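Local structure of erythrocyte binding antigen 140 (Plasmodium falciparum, 4GF2) at residues Glu190-Cys202 with Gly214-Met226. The protein probably binds a receptor on the host erythrocyte surface during parasite invasion, through a region containing two Duffy-binding-like domains. The protein carries 3 engineered substitutions. Numbering follows the deposited sequence.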
loop_
_atom_site.group_PDB
_atom_site.type_symbol
_atom_site.label_atom_id
_atom_site.label_comp_id
_atom_site.label_asym_id
_atom_site.label_seq_id
_atom_site.Cartn_x
_atom_site.Cartn_y
_atom_site.Cartn_z
ATOM N N GLU A 190 15.677 -5.763 17.034
ATOM C CA GLU A 190 14.573 -4.895 16.663
ATOM C C GLU A 190 13.555 -5.683 15.832
ATOM O O GLU A 190 12.354 -5.416 15.882
ATOM C CB GLU A 190 15.103 -3.673 15.903
ATOM C CG GLU A 190 14.038 -2.703 15.411
ATOM C CD GLU A 190 13.254 -2.056 16.537
ATOM O OE1 GLU A 190 13.570 -2.311 17.716
ATOM O OE2 GLU A 190 12.314 -1.290 16.239
ATOM N N LYS A 191 14.042 -6.674 15.093
ATOM C CA LYS A 191 13.184 -7.518 14.272
ATOM C C LYS A 191 12.231 -8.330 15.144
ATOM O O LYS A 191 11.024 -8.349 14.904
ATOM C CB LYS A 191 14.040 -8.440 13.403
ATOM C CG LYS A 191 13.259 -9.392 12.519
ATOM C CD LYS A 191 14.088 -9.811 11.311
ATOM C CE LYS A 191 13.939 -11.291 10.999
ATOM N NZ LYS A 191 12.543 -11.656 10.662
ATOM N N LYS A 192 12.778 -8.994 16.160
ATOM C CA LYS A 192 11.959 -9.736 17.113
ATOM C C LYS A 192 10.899 -8.831 17.724
ATOM O O LYS A 192 9.709 -9.144 17.695
ATOM C CB LYS A 192 12.817 -10.313 18.240
ATOM C CG LYS A 192 13.667 -11.507 17.854
ATOM C CD LYS A 192 14.426 -12.037 19.064
ATOM C CE LYS A 192 15.426 -13.118 18.679
ATOM N NZ LYS A 192 16.172 -13.637 19.863
ATOM N N ARG A 193 11.344 -7.711 18.285
ATOM C CA ARG A 193 10.447 -6.803 18.987
ATOM C C ARG A 193 9.295 -6.363 18.089
ATOM O O ARG A 193 8.132 -6.434 18.480
ATOM C CB ARG A 193 11.212 -5.581 19.492
ATOM C CG ARG A 193 10.414 -4.700 20.433
ATOM C CD ARG A 193 11.160 -3.411 20.741
ATOM N NE ARG A 193 11.205 -2.509 19.591
ATOM C CZ ARG A 193 10.207 -1.712 19.221
ATOM N NH1 ARG A 193 9.070 -1.701 19.902
ATOM N NH2 ARG A 193 10.341 -0.928 18.164
ATOM N N LEU A 194 9.615 -5.915 16.880
ATOM C CA LEU A 194 8.584 -5.441 15.968
ATOM C C LEU A 194 7.617 -6.563 15.594
ATOM O O LEU A 194 6.431 -6.318 15.383
ATOM C CB LEU A 194 9.207 -4.834 14.712
ATOM C CG LEU A 194 9.894 -3.478 14.894
ATOM C CD1 LEU A 194 10.605 -3.075 13.613
ATOM C CD2 LEU A 194 8.899 -2.404 15.307
ATOM N N PHE A 195 8.114 -7.794 15.527
ATOM C CA PHE A 195 7.261 -8.909 15.142
ATOM C C PHE A 195 6.376 -9.366 16.300
ATOM O O PHE A 195 5.246 -9.812 16.084
ATOM C CB PHE A 195 8.084 -10.083 14.614
ATOM C CG PHE A 195 7.295 -11.015 13.746
ATOM C CD1 PHE A 195 7.065 -10.710 12.413
ATOM C CD2 PHE A 195 6.768 -12.186 14.262
ATOM C CE1 PHE A 195 6.330 -11.562 11.608
ATOM C CE2 PHE A 195 6.033 -13.044 13.460
ATOM C CZ PHE A 195 5.814 -12.731 12.132
ATOM N N LEU A 196 6.882 -9.256 17.523
ATOM C CA LEU A 196 6.083 -9.599 18.695
ATOM C C LEU A 196 4.898 -8.653 18.803
ATOM O O LEU A 196 3.796 -9.067 19.158
ATOM C CB LEU A 196 6.922 -9.548 19.975
ATOM C CG LEU A 196 7.951 -10.668 20.153
ATOM C CD1 LEU A 196 8.682 -10.513 21.475
ATOM C CD2 LEU A 196 7.299 -12.042 20.069
ATOM N N ASN A 197 5.121 -7.380 18.495
ATOM C CA ASN A 197 4.019 -6.429 18.430
ATOM C C ASN A 197 2.971 -6.894 17.423
ATOM O O ASN A 197 1.771 -6.802 17.677
ATOM C CB ASN A 197 4.525 -5.036 18.061
ATOM C CG ASN A 197 5.246 -4.360 19.207
ATOM O OD1 ASN A 197 4.937 -4.597 20.374
ATOM N ND2 ASN A 197 6.214 -3.511 18.880
ATOM N N ILE A 198 3.427 -7.405 16.285
ATOM C CA ILE A 198 2.514 -7.914 15.265
ATOM C C ILE A 198 1.660 -9.051 15.817
ATOM O O ILE A 198 0.454 -9.082 15.594
ATOM C CB ILE A 198 3.269 -8.409 14.017
ATOM C CG1 ILE A 198 3.804 -7.221 13.219
ATOM C CG2 ILE A 198 2.357 -9.249 13.146
ATOM C CD1 ILE A 198 4.688 -7.616 12.055
ATOM N N LYS A 199 2.285 -9.982 16.532
ATOM C CA LYS A 199 1.553 -11.095 17.131
ATOM C C LYS A 199 0.526 -10.579 18.127
ATOM O O LYS A 199 -0.645 -10.955 18.083
ATOM C CB LYS A 199 2.504 -12.059 17.844
ATOM C CG LYS A 199 3.473 -12.786 16.929
ATOM C CD LYS A 199 3.687 -14.225 17.383
ATOM C CE LYS A 199 4.907 -14.845 16.715
ATOM N NZ LYS A 199 4.961 -16.324 16.882
ATOM N N ASP A 200 0.984 -9.718 19.025
ATOM C CA ASP A 200 0.141 -9.159 20.070
ATOM C C ASP A 200 -1.141 -8.549 19.509
ATOM O O ASP A 200 -2.236 -8.821 20.006
ATOM C CB ASP A 200 0.918 -8.093 20.845
ATOM C CG ASP A 200 0.129 -7.526 22.006
ATOM O OD1 ASP A 200 -0.389 -8.322 22.817
ATOM O OD2 ASP A 200 0.016 -6.286 22.099
ATOM N N LYS A 201 -1.001 -7.730 18.471
ATOM C CA LYS A 201 -2.127 -6.968 17.940
ATOM C C LYS A 201 -2.911 -7.722 16.869
ATOM O O LYS A 201 -4.106 -7.485 16.681
ATOM C CB LYS A 201 -1.638 -5.633 17.370
ATOM C CG LYS A 201 -0.883 -4.774 18.374
ATOM C CD LYS A 201 -1.607 -4.720 19.714
ATOM C CE LYS A 201 -0.914 -3.786 20.693
ATOM N NZ LYS A 201 -1.165 -2.355 20.374
ATOM N N CYS A 202 -2.240 -8.622 16.160
ATOM C CA CYS A 202 -2.876 -9.345 15.066
ATOM C C CYS A 202 -3.366 -10.709 15.531
ATOM O O CYS A 202 -4.221 -11.321 14.890
ATOM C CB CYS A 202 -1.901 -9.504 13.895
ATOM S SG CYS A 202 -1.168 -7.947 13.328
ATOM N N GLY A 214 -5.288 -1.386 14.280
ATOM C CA GLY A 214 -4.625 -1.998 15.420
ATOM C C GLY A 214 -3.509 -2.934 14.991
ATOM O O GLY A 214 -2.432 -2.956 15.587
ATOM N N CYS A 215 -3.775 -3.706 13.941
ATOM C CA CYS A 215 -2.827 -4.692 13.437
ATOM C C CYS A 215 -2.005 -4.129 12.276
ATOM O O CYS A 215 -0.816 -4.419 12.148
ATOM C CB CYS A 215 -3.584 -5.946 12.990
ATOM S SG CYS A 215 -2.605 -7.184 12.118
ATOM N N ARG A 216 -2.635 -3.312 11.439
ATOM C CA ARG A 216 -1.975 -2.801 10.240
ATOM C C ARG A 216 -0.806 -1.872 10.560
ATOM O O ARG A 216 0.113 -1.726 9.753
ATOM C CB ARG A 216 -2.987 -2.095 9.333
ATOM C CG ARG A 216 -4.077 -3.021 8.810
ATOM C CD ARG A 216 -5.041 -2.309 7.882
ATOM N NE ARG A 216 -4.434 -1.996 6.590
ATOM C CZ ARG A 216 -4.251 -2.880 5.615
ATOM N NH1 ARG A 216 -4.620 -4.143 5.776
ATOM N NH2 ARG A 216 -3.692 -2.504 4.474
ATOM N N LEU A 217 -0.834 -1.246 11.733
ATOM C CA LEU A 217 0.241 -0.336 12.119
ATOM C C LEU A 217 1.542 -1.076 12.445
ATOM O O LEU A 217 2.588 -0.770 11.874
ATOM C CB LEU A 217 -0.187 0.551 13.290
ATOM C CG LEU A 217 -1.293 1.568 12.979
ATOM C CD1 LEU A 217 -1.534 2.466 14.183
ATOM C CD2 LEU A 217 -0.969 2.403 11.744
ATOM N N PRO A 218 1.495 -2.043 13.373
ATOM C CA PRO A 218 2.732 -2.799 13.605
ATOM C C PRO A 218 3.204 -3.530 12.343
ATOM O O PRO A 218 4.407 -3.632 12.109
ATOM C CB PRO A 218 2.352 -3.786 14.722
ATOM C CG PRO A 218 0.862 -3.787 14.769
ATOM C CD PRO A 218 0.423 -2.434 14.301
ATOM N N CYS A 219 2.272 -4.022 11.534
ATOM C CA CYS A 219 2.634 -4.661 10.271
ATOM C C CYS A 219 3.379 -3.672 9.389
ATOM O O CYS A 219 4.395 -4.005 8.779
ATOM C CB CYS A 219 1.391 -5.168 9.536
ATOM S SG CYS A 219 0.611 -6.597 10.304
ATOM N N SER A 220 2.861 -2.452 9.330
ATOM C CA SER A 220 3.443 -1.402 8.508
ATOM C C SER A 220 4.807 -0.985 9.039
ATOM O O SER A 220 5.746 -0.779 8.270
ATOM C CB SER A 220 2.509 -0.194 8.466
ATOM O OG SER A 220 3.136 0.906 7.835
ATOM N N SER A 221 4.910 -0.855 10.356
ATOM C CA SER A 221 6.175 -0.496 10.986
ATOM C C SER A 221 7.225 -1.548 10.663
ATOM O O SER A 221 8.363 -1.222 10.335
ATOM C CB SER A 221 6.007 -0.371 12.503
ATOM O OG SER A 221 5.153 0.710 12.834
ATOM N N TYR A 222 6.831 -2.814 10.753
ATOM C CA TYR A 222 7.741 -3.922 10.488
ATOM C C TYR A 222 8.236 -3.891 9.045
ATOM O O TYR A 222 9.419 -4.102 8.779
ATOM C CB TYR A 222 7.053 -5.254 10.779
ATOM C CG TYR A 222 7.941 -6.459 10.578
ATOM C CD1 TYR A 222 8.754 -6.927 11.603
ATOM C CD2 TYR A 222 7.968 -7.131 9.364
ATOM C CE1 TYR A 222 9.568 -8.028 11.423
ATOM C CE2 TYR A 222 8.777 -8.234 9.176
ATOM C CZ TYR A 222 9.573 -8.678 10.208
ATOM O OH TYR A 222 10.380 -9.773 10.019
ATOM N N THR A 223 7.330 -3.618 8.115
ATOM C CA THR A 223 7.690 -3.551 6.708
ATOM C C THR A 223 8.750 -2.492 6.448
ATOM O O THR A 223 9.785 -2.783 5.854
ATOM C CB THR A 223 6.464 -3.248 5.839
ATOM O OG1 THR A 223 5.594 -4.383 5.835
ATOM C CG2 THR A 223 6.873 -2.935 4.403
ATOM N N SER A 224 8.495 -1.264 6.886
ATOM C CA SER A 224 9.422 -0.172 6.612
ATOM C C SER A 224 10.784 -0.456 7.235
ATOM O O SER A 224 11.817 -0.125 6.657
ATOM C CB SER A 224 8.866 1.163 7.113
ATOM O OG SER A 224 8.616 1.136 8.503
ATOM N N PHE A 225 10.782 -1.087 8.403
ATOM C CA PHE A 225 12.021 -1.407 9.098
ATOM C C PHE A 225 12.862 -2.395 8.297
ATOM O O PHE A 225 14.091 -2.323 8.304
ATOM C CB PHE A 225 11.725 -1.985 10.480
ATOM C CG PHE A 225 12.867 -2.757 11.061
ATOM C CD1 PHE A 225 13.925 -2.103 11.660
ATOM C CD2 PHE A 225 12.886 -4.138 11.000
ATOM C CE1 PHE A 225 14.981 -2.813 12.193
ATOM C CE2 PHE A 225 13.940 -4.853 11.529
ATOM C CZ PHE A 225 14.988 -4.189 12.128
ATOM N N MET A 226 12.196 -3.326 7.619
ATOM C CA MET A 226 12.887 -4.286 6.768
ATOM C C MET A 226 13.436 -3.592 5.521
ATOM O O MET A 226 14.560 -3.858 5.098
ATOM C CB MET A 226 11.951 -5.429 6.374
ATOM C CG MET A 226 11.465 -6.262 7.553
ATOM S SD MET A 226 12.770 -7.211 8.363
ATOM C CE MET A 226 13.027 -8.537 7.188
HETATM O O HOH W 1 5.950 -3.840 14.195
#
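The side chain of Tyr-222 packs against helix 190-202 as a knob in the hole formed by Lys-191, Leu-194, Phe-195 and Ile-198. Phe-195 turns its edge to one face of the tyrosine in a T-shaped pair, planes at 66°, Phe-195 CD1 3.8 Å from Tyr-222 CE1. Leu-194 CB lies at the edge of the tyrosine ring, and Ile-198 CD1 packs 3.6 Å from Tyr-222 CB. Phe-225, its ring swung to the far side of CB from the backbone N (chi1 160°), meets Leu-194 CD1 3.4 Å from Phe-225 CG, and Glu-190 CG touches Phe-225 CE1. The arrangement is an antiparallel helical hairpin in the first Duffy-binding-like region; the axes of the two segments approach to 8.3 Å, their N-to-C directions 167° apart. Where the connecting loop leaves, a disulfide joins Cys-202 SG to Cys-215 SG, while neighbouring Cys-219 is disulfide-bonded to Cys-279, tying the hairpin to helix 273-279. Beside these sulfurs the Pro-218 ring packs against Ile-198 and Lys-201. Polar links are few: the lysine chain of Lys-191, bent at chi3 and chi4, brings NZ to Tyr-222 OH (2.9 Å), and one water donates to both Leu-194 O and Pro-218 O. Within helix 190-202, Arg-193 grips Glu-190 side-on, NE to OE1 and NH2 to OE2.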